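Local coordinates for protein transcription regulator AcaB (Escherichia coli, PDB 6N8B) that regulates transcription and plays a crucial role in the conjugation of IncC plasmids, on which its gene is probably carried, at residues Q25-N30 against Y111-N116; L32-V37 against H125-L130; E43-S48 against G167-I172; R161-A166 against T198-I203; I172-R177 against E206-K211. One frame throughout, in Å; residues are numbered along the deposited sequence.

Contact 1 of 5, residues Q25-N30 against Y111-N116; sequences QVLKVN and YTIEIN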
# COMPACT_ATOMS: atom_id res chain seq x y z
N GLN A 25 9.44 -13.98 0.64
CA GLN A 25 10.39 -13.02 1.20
C GLN A 25 9.96 -12.72 2.62
O GLN A 25 8.76 -12.59 2.89
CB GLN A 25 10.45 -11.73 0.37
CG GLN A 25 11.19 -10.59 1.06
CD GLN A 25 11.02 -9.24 0.37
OE1 GLN A 25 10.05 -9.01 -0.35
NE2 GLN A 25 11.98 -8.34 0.59
N VAL A 26 10.92 -12.61 3.52
CA VAL A 26 10.65 -12.23 4.90
C VAL A 26 10.95 -10.75 5.05
O VAL A 26 12.05 -10.29 4.72
CB VAL A 26 11.50 -13.06 5.88
CG1 VAL A 26 11.52 -12.41 7.25
CG2 VAL A 26 10.97 -14.48 5.98
N LEU A 27 9.97 -10.01 5.54
CA LEU A 27 10.00 -8.55 5.55
C LEU A 27 9.89 -8.09 7.00
O LEU A 27 8.81 -8.18 7.60
CB LEU A 27 8.90 -7.95 4.68
CG LEU A 27 8.63 -6.45 4.87
CD1 LEU A 27 9.79 -5.60 4.39
CD2 LEU A 27 7.38 -6.08 4.10
N LYS A 28 11.00 -7.62 7.57
CA LYS A 28 10.95 -7.13 8.93
C LYS A 28 10.52 -5.68 8.95
O LYS A 28 10.92 -4.88 8.10
CB LYS A 28 12.31 -7.31 9.61
CG LYS A 28 12.61 -6.31 10.72
CD LYS A 28 14.02 -6.43 11.25
CE LYS A 28 14.15 -7.72 12.03
NZ LYS A 28 15.37 -7.79 12.87
N VAL A 29 9.67 -5.34 9.92
CA VAL A 29 9.06 -4.03 10.02
C VAL A 29 9.26 -3.54 11.45
O VAL A 29 8.89 -4.22 12.40
CB VAL A 29 7.57 -4.07 9.65
CG1 VAL A 29 6.94 -2.71 9.85
CG2 VAL A 29 7.39 -4.53 8.21
N ASN A 30 9.85 -2.35 11.59
CA ASN A 30 10.23 -1.84 12.90
C ASN A 30 9.11 -1.04 13.56
O ASN A 30 8.73 -1.32 14.70
CB ASN A 30 11.48 -0.96 12.78
CG ASN A 30 12.71 -1.75 12.39
OD1 ASN A 30 12.90 -2.89 12.82
ND2 ASN A 30 13.55 -1.16 11.55
N TYR A 111 7.32 -10.47 8.67
CA TYR A 111 6.18 -11.01 7.95
C TYR A 111 6.67 -11.81 6.75
O TYR A 111 7.46 -11.31 5.95
CB TYR A 111 5.23 -9.91 7.49
CG TYR A 111 4.69 -9.02 8.59
CD1 TYR A 111 5.38 -7.88 9.00
CD2 TYR A 111 3.50 -9.33 9.23
CE1 TYR A 111 4.88 -7.07 10.00
CE2 TYR A 111 3.00 -8.53 10.23
CZ TYR A 111 3.69 -7.40 10.62
OH TYR A 111 3.20 -6.60 11.62
N THR A 112 6.19 -13.04 6.63
CA THR A 112 6.42 -13.85 5.44
C THR A 112 5.37 -13.48 4.41
O THR A 112 4.17 -13.72 4.61
CB THR A 112 6.35 -15.34 5.77
OG1 THR A 112 7.37 -15.68 6.71
CG2 THR A 112 6.55 -16.17 4.51
N ILE A 113 5.81 -12.90 3.29
CA ILE A 113 4.91 -12.43 2.25
C ILE A 113 5.30 -13.12 0.95
O ILE A 113 6.48 -13.39 0.71
CB ILE A 113 4.95 -10.90 2.09
CG1 ILE A 113 6.29 -10.44 1.51
CG2 ILE A 113 4.70 -10.22 3.42
CD1 ILE A 113 6.39 -8.94 1.33
N GLU A 114 4.30 -13.41 0.13
CA GLU A 114 4.54 -13.90 -1.22
C GLU A 114 4.08 -12.85 -2.22
O GLU A 114 3.09 -12.14 -2.00
CB GLU A 114 3.82 -15.22 -1.48
CG GLU A 114 3.70 -16.13 -0.28
CD GLU A 114 2.70 -17.25 -0.51
OE1 GLU A 114 2.99 -18.40 -0.10
OE2 GLU A 114 1.65 -16.98 -1.13
N ILE A 115 4.80 -12.77 -3.33
CA ILE A 115 4.65 -11.69 -4.29
C ILE A 115 4.35 -12.32 -5.63
O ILE A 115 5.23 -12.92 -6.26
CB ILE A 115 5.90 -10.80 -4.33
CG1 ILE A 115 5.91 -9.88 -3.11
CG2 ILE A 115 5.92 -9.96 -5.59
CD1 ILE A 115 7.29 -9.60 -2.55
N ASN A 116 3.09 -12.22 -6.06
CA ASN A 116 2.64 -12.85 -7.29
C ASN A 116 2.71 -11.92 -8.49
O ASN A 116 2.68 -12.40 -9.63
CB ASN A 116 1.21 -13.37 -7.13
CG ASN A 116 1.12 -14.59 -6.23
OD1 ASN A 116 1.22 -15.72 -6.69
ND2 ASN A 116 0.92 -14.35 -4.94
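Leu27 and Tyr111 face each other as a hydrogen-bonded antiparallel pair, Leu27 N reaching Tyr111 O at 2.9 Å and Tyr111 N returning to Leu27 O at 2.9 Å. Two residues back on the first strand and two forward on the second, Gln25 and Ile113 form the next hydrogen-bonded pair, through Gln25 N to Ile113 O and Ile113 N to Gln25 O. The closely packed face carries Leu27, Val29, Tyr111 and Ile113. Val29 CG2 comes up to the edge of the phenol ring, 4.0 Å from Tyr111 CD1, while Leu27 CD2 meets Ile113 CD1 at 4.1 Å. Ile113 holds CG1 between its backbone N and carbonyl carbon (chi1 69°), which brings CD1 close to both Leu27 and the amide oxygen of Gln25. The reverse face is looser and exposed: Val26 and Thr112 form a non-hydrogen-bonded pair whose side chains meet at Val26 CG2 and Thr112 OG1, 3.9 Å apart. Placing the antiparallel pair, Leu27 rests on Met38 and Ile113 on Phe42 of helix 32-59, Ile113 also meets Ala124 of helix 118-142, and the Tyr111 hydroxyl is hydrogen-bonded to Glu39, so the apolar face of the two-stranded sheet covers both helices.

Contact 2 of 5, residues L32-V37 against H125-L130; sequences LQAQRV and HLIRKL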
# COMPACT_ATOMS: atom_id res chain seq x y z
N LEU A 32 5.56 0.79 14.62
CA LEU A 32 4.20 0.32 14.85
C LEU A 32 3.26 0.81 13.76
O LEU A 32 2.25 0.15 13.47
CB LEU A 32 3.71 0.77 16.23
CG LEU A 32 2.23 0.51 16.54
CD1 LEU A 32 1.95 -0.98 16.66
CD2 LEU A 32 1.81 1.26 17.79
N GLN A 33 3.56 1.95 13.14
CA GLN A 33 2.70 2.46 12.08
C GLN A 33 2.78 1.58 10.84
O GLN A 33 1.75 1.19 10.27
CB GLN A 33 3.08 3.90 11.73
CG GLN A 33 2.91 4.89 12.87
CD GLN A 33 4.04 4.81 13.87
OE1 GLN A 33 5.14 4.38 13.54
NE2 GLN A 33 3.76 5.23 15.10
N ALA A 34 4.00 1.26 10.41
CA ALA A 34 4.15 0.36 9.26
C ALA A 34 3.68 -1.05 9.58
O ALA A 34 3.16 -1.74 8.70
CB ALA A 34 5.61 0.35 8.80
N GLN A 35 3.84 -1.49 10.83
CA GLN A 35 3.30 -2.80 11.22
C GLN A 35 1.79 -2.84 11.05
O GLN A 35 1.25 -3.80 10.50
CB GLN A 35 3.69 -3.12 12.66
CG GLN A 35 5.12 -3.61 12.83
CD GLN A 35 5.47 -3.90 14.27
OE1 GLN A 35 4.61 -3.82 15.15
NE2 GLN A 35 6.72 -4.26 14.51
N ARG A 36 1.10 -1.80 11.53
CA ARG A 36 -0.36 -1.81 11.47
C ARG A 36 -0.85 -1.73 10.03
O ARG A 36 -1.75 -2.48 9.64
CB ARG A 36 -0.93 -0.67 12.31
CG ARG A 36 -1.17 -1.05 13.77
CD ARG A 36 -2.09 -2.29 13.87
NE ARG A 36 -3.47 -1.91 14.09
CZ ARG A 36 -4.51 -2.73 13.93
NH1 ARG A 36 -5.74 -2.29 14.17
NH2 ARG A 36 -4.33 -3.98 13.50
N VAL A 37 -0.26 -0.84 9.23
CA VAL A 37 -0.60 -0.77 7.80
C VAL A 37 -0.46 -2.13 7.15
O VAL A 37 -1.33 -2.59 6.40
CB VAL A 37 0.28 0.28 7.10
CG1 VAL A 37 0.16 0.15 5.59
CG2 VAL A 37 -0.11 1.67 7.55
N HIS A 125 6.88 -2.60 -0.99
CA HIS A 125 8.01 -1.70 -0.89
C HIS A 125 7.59 -0.33 -0.38
O HIS A 125 8.38 0.35 0.27
CB HIS A 125 8.72 -1.58 -2.24
CG HIS A 125 10.08 -0.95 -2.15
ND1 HIS A 125 11.17 -1.61 -1.64
CD2 HIS A 125 10.51 0.28 -2.50
CE1 HIS A 125 12.22 -0.82 -1.68
NE2 HIS A 125 11.85 0.34 -2.19
N LEU A 126 6.33 0.06 -0.61
CA LEU A 126 5.80 1.28 -0.00
C LEU A 126 5.77 1.17 1.52
O LEU A 126 6.04 2.15 2.22
CB LEU A 126 4.40 1.58 -0.54
CG LEU A 126 4.37 2.10 -1.98
CD1 LEU A 126 2.97 2.50 -2.37
CD2 LEU A 126 5.31 3.27 -2.11
N ILE A 127 5.41 0.00 2.04
CA ILE A 127 5.36 -0.17 3.49
C ILE A 127 6.75 -0.02 4.09
O ILE A 127 6.91 0.53 5.18
CB ILE A 127 4.73 -1.54 3.83
CG1 ILE A 127 3.32 -1.62 3.25
CG2 ILE A 127 4.73 -1.78 5.33
CD1 ILE A 127 2.47 -2.69 3.87
N ARG A 128 7.77 -0.49 3.37
CA ARG A 128 9.14 -0.33 3.85
C ARG A 128 9.54 1.14 3.89
O ARG A 128 10.13 1.61 4.87
CB ARG A 128 10.10 -1.13 2.97
CG ARG A 128 11.53 -0.59 2.91
CD ARG A 128 12.24 -0.68 4.26
NE ARG A 128 12.07 -1.97 4.90
CZ ARG A 128 12.94 -2.97 4.81
NH1 ARG A 128 14.04 -2.83 4.07
NH2 ARG A 128 12.71 -4.12 5.44
N LYS A 129 9.23 1.89 2.83
CA LYS A 129 9.60 3.30 2.82
C LYS A 129 8.82 4.08 3.87
O LYS A 129 9.31 5.10 4.37
CB LYS A 129 9.42 3.90 1.43
CG LYS A 129 9.83 2.93 0.34
CD LYS A 129 10.52 3.63 -0.82
CE LYS A 129 9.60 4.56 -1.57
NZ LYS A 129 10.09 4.72 -2.97
N LEU A 130 7.63 3.61 4.24
CA LEU A 130 6.94 4.19 5.38
C LEU A 130 7.64 3.84 6.68
O LEU A 130 7.79 4.69 7.57
CB LEU A 130 5.48 3.72 5.39
CG LEU A 130 4.66 3.89 6.67
CD1 LEU A 130 4.24 5.33 6.79
CD2 LEU A 130 3.44 2.99 6.67
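Val37 and Leu130 point their branches at each other tip to tip, with Val37 CG2 at 3.9 Å from Leu130 CD2. The same methyl of Leu130 continues across to the backbone of the facing helix, where it lies 3.8 Å from Ala34 CA, so one branch serves two successive turns of helix 32-59. Leu130 gets there by carrying CG opposite its backbone N (chi1 164°), which extends the side chain across the interface. Ile127 behaves differently: it and Val37 slide past one another in opposite directions, and their contact is made at the ends, Val37 CG1 to Ile127 CD1 at 4.0 Å. Its other branch, CG2, turns to the Ala34 carbonyl, 3.7 Å from Ala34 O. Ala34 is the point where the backbones come nearest, 5.9 Å between Ala34 CA and Ile127 CA. The two short helical segments run nearly antiparallel, at 160°, with axes 9.1 Å apart. Around them, Ala34 also packs on Val29 of strand 23-29, and Val37 on Gln159 of helix 148-182. All four main residues are buried and meet largely through methyl groups, which implies that this interface is held by the exclusion of water and by fit of shape, with neither charge nor directional bonding between the segments.

Contact 3 of 5, residues E43-S48 against G167-I172; sequences ERVSNS and GRIIGI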
# COMPACT_ATOMS: atom_id res chain seq x y z
N GLU A 43 -2.60 -8.27 2.90
CA GLU A 43 -3.17 -9.48 2.32
C GLU A 43 -4.44 -9.17 1.54
O GLU A 43 -4.72 -9.83 0.53
CB GLU A 43 -3.43 -10.51 3.41
CG GLU A 43 -2.15 -11.12 3.96
CD GLU A 43 -2.39 -12.43 4.66
OE1 GLU A 43 -3.52 -12.66 5.13
OE2 GLU A 43 -1.43 -13.23 4.75
N ARG A 44 -5.21 -8.18 1.98
CA ARG A 44 -6.36 -7.74 1.19
C ARG A 44 -5.92 -7.12 -0.13
O ARG A 44 -6.48 -7.42 -1.18
CB ARG A 44 -7.20 -6.75 2.00
CG ARG A 44 -8.44 -6.28 1.28
CD ARG A 44 -9.37 -7.44 0.94
NE ARG A 44 -10.43 -7.03 0.03
CZ ARG A 44 -10.35 -7.11 -1.30
NH1 ARG A 44 -9.25 -7.58 -1.87
NH2 ARG A 44 -11.37 -6.72 -2.05
N VAL A 45 -4.90 -6.25 -0.08
CA VAL A 45 -4.38 -5.63 -1.30
C VAL A 45 -3.69 -6.66 -2.18
O VAL A 45 -3.82 -6.62 -3.41
CB VAL A 45 -3.44 -4.47 -0.93
CG1 VAL A 45 -2.73 -3.94 -2.16
CG2 VAL A 45 -4.22 -3.36 -0.29
N SER A 46 -2.99 -7.62 -1.57
CA SER A 46 -2.35 -8.67 -2.35
C SER A 46 -3.38 -9.47 -3.13
O SER A 46 -3.18 -9.80 -4.30
CB SER A 46 -1.53 -9.58 -1.44
OG SER A 46 -0.68 -10.44 -2.18
N ASN A 47 -4.49 -9.81 -2.48
CA ASN A 47 -5.59 -10.50 -3.13
C ASN A 47 -6.33 -9.57 -4.10
O ASN A 47 -6.82 -10.04 -5.13
CB ASN A 47 -6.49 -11.05 -2.01
CG ASN A 47 -7.84 -11.54 -2.49
OD1 ASN A 47 -8.10 -11.71 -3.67
ND2 ASN A 47 -8.71 -11.78 -1.53
N SER A 48 -6.29 -8.26 -3.86
CA SER A 48 -7.00 -7.34 -4.74
C SER A 48 -6.27 -7.18 -6.07
O SER A 48 -6.89 -7.24 -7.13
CB SER A 48 -7.17 -5.98 -4.07
OG SER A 48 -7.93 -5.10 -4.89
N GLY A 167 -7.38 1.18 -0.02
CA GLY A 167 -8.80 1.29 -0.34
C GLY A 167 -9.07 1.53 -1.80
O GLY A 167 -10.03 1.02 -2.37
N ARG A 168 -8.20 2.30 -2.45
CA ARG A 168 -8.49 2.69 -3.81
C ARG A 168 -8.15 1.59 -4.80
O ARG A 168 -8.88 1.38 -5.77
CB ARG A 168 -7.76 3.99 -4.10
CG ARG A 168 -8.55 5.09 -3.45
CD ARG A 168 -8.27 6.37 -4.09
NE ARG A 168 -8.94 6.35 -5.39
CZ ARG A 168 -8.47 6.89 -6.50
NH1 ARG A 168 -7.34 7.52 -6.44
NH2 ARG A 168 -9.14 6.78 -7.65
N ILE A 169 -7.05 0.87 -4.55
CA ILE A 169 -6.78 -0.37 -5.27
C ILE A 169 -8.01 -1.26 -5.24
O ILE A 169 -8.52 -1.70 -6.28
CB ILE A 169 -5.56 -1.07 -4.67
CG1 ILE A 169 -4.28 -0.30 -5.03
CG2 ILE A 169 -5.48 -2.52 -5.13
CD1 ILE A 169 -3.05 -0.81 -4.33
N ILE A 170 -8.52 -1.53 -4.03
CA ILE A 170 -9.71 -2.37 -3.90
C ILE A 170 -10.90 -1.72 -4.60
O ILE A 170 -11.66 -2.40 -5.30
CB ILE A 170 -10.00 -2.64 -2.41
CG1 ILE A 170 -8.97 -3.62 -1.86
CG2 ILE A 170 -11.42 -3.17 -2.22
CD1 ILE A 170 -8.40 -3.22 -0.53
N GLY A 171 -11.04 -0.40 -4.47
CA GLY A 171 -12.09 0.29 -5.21
C GLY A 171 -11.94 0.12 -6.71
O GLY A 171 -12.93 -0.14 -7.42
N ILE A 172 -10.72 0.25 -7.22
CA ILE A 172 -10.45 -0.04 -8.63
C ILE A 172 -10.84 -1.48 -8.95
O ILE A 172 -11.38 -1.77 -10.02
CB ILE A 172 -8.97 0.24 -8.96
CG1 ILE A 172 -8.70 1.74 -8.96
CG2 ILE A 172 -8.60 -0.38 -10.30
CD1 ILE A 172 -7.24 2.11 -9.12
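Apolar packing carries most of this contact, and Ile170 gives up the largest surface to it. Its CD1 touches the aliphatic part of Arg44, 3.6 Å from Arg44 CG, and lies farther off from Val45 CG2. Val45 crosses both isoleucines at about a right angle, with Val45 CG1 at 3.8 Å from Ile169 CD1. A second kind of contact sets a flat polar group on an alkyl chain: the Arg44 guanidinium has Ile170 CG1 over the centre of one face, 3.8 Å above its plane. The bend of Arg44 at chi2 (60°) folds the group back over the isoleucine. Third come the polar ends. Ser48 OG sits among carbon atoms here, 3.4 Å from Ile170 CA and 3.6 Å from Ile169 CG2, but it is satisfied by a hydrogen bond to Glu173, one residue past the segment. Glu173 also forms a salt bridge with Arg44 NH2, while Arg44 NE bonds to Thr198. This carboxylate is thus shared between a buried serine and a buried arginine, and their presence would be expected to stabilise its charge. With axes 9.4 Å apart and crossing at 30° in the same direction, helices 32-59 and 148-182 pack as neighbours in an α-helical bundle, joined here by an apolar seam.

Contact 4 of 5, residues R161-A166 against T198-I203; sequences RLIKLA and TGDKEI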
# COMPACT_ATOMS: atom_id res chain seq x y z
N ARG A 161 -2.39 7.58 4.53
CA ARG A 161 -2.11 7.73 3.11
C ARG A 161 -2.04 6.38 2.40
O ARG A 161 -2.59 6.21 1.31
CB ARG A 161 -0.82 8.51 2.91
CG ARG A 161 -0.45 8.75 1.46
CD ARG A 161 -0.96 10.09 0.97
NE ARG A 161 -0.96 10.14 -0.49
CZ ARG A 161 0.08 10.51 -1.23
NH1 ARG A 161 1.21 10.87 -0.65
NH2 ARG A 161 -0.02 10.52 -2.55
N LEU A 162 -1.37 5.41 3.01
CA LEU A 162 -1.34 4.09 2.40
C LEU A 162 -2.66 3.35 2.58
O LEU A 162 -3.01 2.52 1.74
CB LEU A 162 -0.19 3.25 2.97
CG LEU A 162 1.20 3.59 2.44
CD1 LEU A 162 1.92 4.56 3.36
CD2 LEU A 162 2.00 2.32 2.21
N ILE A 163 -3.38 3.63 3.67
CA ILE A 163 -4.67 2.97 3.87
C ILE A 163 -5.66 3.35 2.76
O ILE A 163 -6.34 2.48 2.21
CB ILE A 163 -5.23 3.30 5.27
CG1 ILE A 163 -4.44 2.56 6.35
CG2 ILE A 163 -6.69 2.90 5.35
CD1 ILE A 163 -4.53 1.04 6.28
N LYS A 164 -5.75 4.64 2.43
CA LYS A 164 -6.60 5.01 1.29
C LYS A 164 -6.02 4.52 -0.04
O LYS A 164 -6.79 4.23 -0.96
CB LYS A 164 -6.92 6.51 1.27
CG LYS A 164 -5.80 7.47 1.53
CD LYS A 164 -6.04 8.75 0.75
CE LYS A 164 -6.92 9.73 1.53
NZ LYS A 164 -6.32 10.28 2.79
N LEU A 165 -4.70 4.42 -0.16
CA LEU A 165 -4.15 3.77 -1.35
C LEU A 165 -4.62 2.32 -1.44
O LEU A 165 -5.07 1.87 -2.50
CB LEU A 165 -2.62 3.82 -1.33
CG LEU A 165 -2.00 3.08 -2.52
CD1 LEU A 165 -2.52 3.64 -3.84
CD2 LEU A 165 -0.50 3.13 -2.45
N ALA A 166 -4.54 1.59 -0.32
CA ALA A 166 -5.14 0.27 -0.24
C ALA A 166 -6.60 0.30 -0.65
O ALA A 166 -7.03 -0.44 -1.54
CB ALA A 166 -5.00 -0.28 1.18
N THR A 198 -13.51 -6.94 2.90
CA THR A 198 -12.55 -5.95 3.36
C THR A 198 -12.80 -5.75 4.85
O THR A 198 -13.73 -5.04 5.24
CB THR A 198 -12.68 -4.66 2.56
OG1 THR A 198 -12.41 -4.91 1.18
CG2 THR A 198 -11.72 -3.61 3.08
N GLY A 199 -11.97 -6.38 5.67
CA GLY A 199 -12.19 -6.37 7.11
C GLY A 199 -11.91 -5.04 7.78
O GLY A 199 -12.32 -4.86 8.93
N ASP A 200 -11.25 -4.12 7.09
CA ASP A 200 -10.91 -2.82 7.65
C ASP A 200 -11.93 -1.81 7.15
O ASP A 200 -12.13 -1.66 5.94
CB ASP A 200 -9.50 -2.40 7.24
CG ASP A 200 -9.00 -1.21 8.04
OD1 ASP A 200 -8.66 -1.39 9.23
OD2 ASP A 200 -8.98 -0.09 7.49
N LYS A 201 -12.59 -1.11 8.09
CA LYS A 201 -13.68 -0.22 7.69
C LYS A 201 -13.15 1.01 6.96
O LYS A 201 -13.80 1.52 6.05
CB LYS A 201 -14.52 0.19 8.90
CG LYS A 201 -15.83 0.85 8.49
CD LYS A 201 -16.38 1.80 9.54
CE LYS A 201 -17.55 2.59 8.96
NZ LYS A 201 -17.19 4.01 8.71
N GLU A 202 -11.98 1.51 7.35
CA GLU A 202 -11.39 2.64 6.63
C GLU A 202 -11.13 2.25 5.18
O GLU A 202 -11.42 3.03 4.25
CB GLU A 202 -10.08 3.08 7.27
CG GLU A 202 -10.17 3.95 8.51
CD GLU A 202 -8.87 4.68 8.78
OE1 GLU A 202 -8.50 5.55 7.96
OE2 GLU A 202 -8.17 4.34 9.76
N ILE A 203 -10.58 1.06 4.96
CA ILE A 203 -10.26 0.60 3.61
C ILE A 203 -11.54 0.37 2.81
O ILE A 203 -11.61 0.72 1.62
CB ILE A 203 -9.40 -0.67 3.68
CG1 ILE A 203 -8.08 -0.37 4.40
CG2 ILE A 203 -9.13 -1.20 2.29
CD1 ILE A 203 -7.08 -1.50 4.36
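The start of helix 201-211, with Asp200 as its N-cap, docks here on the long helix 148-182. Across the join, Ile163 CG2 is the central atom: it lies 3.7 Å from Ile203 CG1 and 3.9 Å from Glu202 CB. Ile163 crosses both of these side chains at roughly a right angle. Ile203 places CG1 opposite its own carbonyl carbon (chi1 -61°), and from there CD1 runs on to Ala166 CB at 4.0 Å. The cap itself is a bond from Ile203 N to Asp200 OD2, 3.2 Å long with 148° at the hydrogen, received on the anti side of the carboxylate and 17° out of its plane. Arg40 of helix 32-59 forms salt bridges to both acids, NE to Asp200 OD1 and NH2 to Glu202 OE2. Ile203 also touches Ser41 and Ile170, so the incoming turn sits where helices 32-59 and 148-182 meet. An aspartate accepting the amide three residues on is the classic N-cap, here opening a short C-terminal helix laid against a helical bundle.

Contact 5 of 5, residues I172-R177 against E206-K211; sequences IEKRAR and EAEKTK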
# COMPACT_ATOMS: atom_id res chain seq x y z
N ILE A 172 -10.72 0.25 -7.22
CA ILE A 172 -10.45 -0.04 -8.63
C ILE A 172 -10.84 -1.48 -8.95
O ILE A 172 -11.38 -1.77 -10.02
CB ILE A 172 -8.97 0.24 -8.96
CG1 ILE A 172 -8.70 1.74 -8.96
CG2 ILE A 172 -8.60 -0.38 -10.30
CD1 ILE A 172 -7.24 2.11 -9.12
N GLU A 173 -10.58 -2.40 -8.01
CA GLU A 173 -10.94 -3.79 -8.26
C GLU A 173 -12.45 -3.97 -8.31
O GLU A 173 -12.96 -4.72 -9.14
CB GLU A 173 -10.33 -4.70 -7.19
CG GLU A 173 -10.90 -6.12 -7.16
CD GLU A 173 -10.88 -6.74 -5.77
OE1 GLU A 173 -10.44 -6.06 -4.82
OE2 GLU A 173 -11.32 -7.90 -5.63
N LYS A 174 -13.18 -3.23 -7.47
CA LYS A 174 -14.63 -3.33 -7.51
C LYS A 174 -15.23 -2.66 -8.74
O LYS A 174 -16.29 -3.08 -9.21
CB LYS A 174 -15.25 -2.73 -6.24
CG LYS A 174 -14.59 -3.18 -4.95
CD LYS A 174 -14.98 -2.31 -3.76
CE LYS A 174 -16.30 -2.75 -3.15
NZ LYS A 174 -16.19 -4.07 -2.48
N ARG A 175 -14.56 -1.64 -9.30
CA ARG A 175 -15.06 -1.10 -10.56
C ARG A 175 -14.81 -2.05 -11.72
O ARG A 175 -15.61 -2.11 -12.66
CB ARG A 175 -14.45 0.28 -10.83
CG ARG A 175 -14.70 1.25 -9.70
CD ARG A 175 -15.05 2.64 -10.18
NE ARG A 175 -14.15 3.20 -11.18
CZ ARG A 175 -14.26 4.45 -11.63
NH1 ARG A 175 -15.22 5.23 -11.15
NH2 ARG A 175 -13.43 4.91 -12.55
N ALA A 176 -13.70 -2.79 -11.69
CA ALA A 176 -13.47 -3.80 -12.71
C ALA A 176 -14.52 -4.90 -12.66
O ALA A 176 -14.93 -5.44 -13.70
CB ALA A 176 -12.06 -4.39 -12.57
N ARG A 177 -14.99 -5.25 -11.45
CA ARG A 177 -15.98 -6.32 -11.33
C ARG A 177 -17.33 -5.89 -11.89
O ARG A 177 -17.99 -6.66 -12.59
CB ARG A 177 -16.13 -6.74 -9.87
CG ARG A 177 -14.83 -7.09 -9.19
CD ARG A 177 -15.08 -7.74 -7.84
NE ARG A 177 -14.86 -9.18 -7.89
CZ ARG A 177 -13.73 -9.77 -7.51
NH1 ARG A 177 -12.72 -9.05 -7.05
NH2 ARG A 177 -13.62 -11.08 -7.58
N GLU A 206 -13.04 3.82 1.64
CA GLU A 206 -12.35 4.44 0.51
C GLU A 206 -12.59 3.66 -0.77
O GLU A 206 -12.58 4.25 -1.86
CB GLU A 206 -10.85 4.54 0.81
CG GLU A 206 -10.04 5.19 -0.29
CD GLU A 206 -10.32 6.67 -0.46
OE1 GLU A 206 -10.79 7.31 0.51
OE2 GLU A 206 -10.07 7.21 -1.56
N ALA A 207 -12.85 2.36 -0.67
CA ALA A 207 -13.15 1.57 -1.86
C ALA A 207 -14.53 1.90 -2.41
O ALA A 207 -14.73 1.91 -3.63
CB ALA A 207 -13.04 0.08 -1.54
N GLU A 208 -15.49 2.18 -1.53
CA GLU A 208 -16.83 2.50 -2.00
C GLU A 208 -16.92 3.92 -2.55
O GLU A 208 -17.73 4.18 -3.45
CB GLU A 208 -17.85 2.29 -0.88
CG GLU A 208 -18.02 0.82 -0.54
CD GLU A 208 -18.81 0.08 -1.60
OE1 GLU A 208 -19.55 0.74 -2.36
OE2 GLU A 208 -18.69 -1.16 -1.68
N LYS A 209 -16.09 4.84 -2.06
CA LYS A 209 -15.99 6.14 -2.71
C LYS A 209 -15.35 6.01 -4.08
O LYS A 209 -15.82 6.61 -5.06
CB LYS A 209 -15.19 7.12 -1.85
CG LYS A 209 -15.68 7.27 -0.42
CD LYS A 209 -15.21 8.58 0.19
CE LYS A 209 -15.74 8.78 1.60
NZ LYS A 209 -14.82 8.20 2.62
N THR A 210 -14.28 5.22 -4.18
CA THR A 210 -13.61 4.99 -5.44
C THR A 210 -14.46 4.17 -6.41
O THR A 210 -14.17 4.17 -7.61
CB THR A 210 -12.28 4.27 -5.19
OG1 THR A 210 -11.63 4.89 -4.08
CG2 THR A 210 -11.38 4.35 -6.41
N LYS A 211 -15.53 3.54 -5.93
CA LYS A 211 -16.43 2.82 -6.81
C LYS A 211 -17.42 3.74 -7.51
O LYS A 211 -17.98 3.35 -8.54
CB LYS A 211 -17.18 1.75 -6.02
CG LYS A 211 -17.78 0.64 -6.87
CD LYS A 211 -18.47 -0.41 -6.01
CE LYS A 211 -19.88 0.03 -5.63
NZ LYS A 211 -20.65 -1.08 -5.01
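Lys174 meets segment 206-211 of helix 201-211 along most of its length. CB lies 4.0 Å from Lys211 CD, an apolar contact between two lysine chains. CG stands opposite the carbonyl carbon of its own residue (chi1 -47°), and CD then comes to 3.8 Å from Ala207 CB. Bends at chi3 and chi4 carry the end of the chain round to Glu208, which it crosses at about a right angle: CE is 3.2 Å from Glu208 OE2. At the tip, NZ makes a long salt bridge of 3.9 Å to Glu208 OE2, and its stronger partner is Glu195, in the loop before the last helix. Two segments of helix are packed here, their axes 8.4 Å apart and crossing at -46°, where the C-terminal helix lies over helix 148-182 at the surface of the bundle. Glu208 also accepts a weak bond from Lys211 NZ through OE1, so Lys174, Glu208 and Lys211 form a small salt-bridge network in which the carboxylate would offset the two like charges. On the neighbouring side Arg175 reaches the backbone of Thr210 and Lys211 with its methylenes, CD being 3.1 Å from Thr210 O and 3.4 Å from Lys211 O. Lys211 O is near the plane of the guanidinium, at its edge. Thr210 turns its methyl to the backbone of the long helix, where CG2 lies 4.2 Å from Ile172 N.

In the fold
Contacts 2, 3 and 4 are buried, contact 1 is partly so, and contact 5 lies at the surface. Helix 32-59 serves contacts 2 and 3, helix 148-182 serves contacts 3, 4 and 5, and helix 201-211 is fixed by both 4 and 5. Contact 1 alone relies on backbone hydrogen bonds; contact 2, about 11 Å away between centres, joins apolar side chains. Contacts 3 and 4 both rest on isoleucine packing, contact 3 with a buried arginine and serine, contact 4 with more exposed acids, and meet where Val45 touches Ala166. Charge is most prominent in contact 5, whose Glu173 reaches back to contact 3. Contacts 1 and 5 occupy opposite sides of the chain's centre.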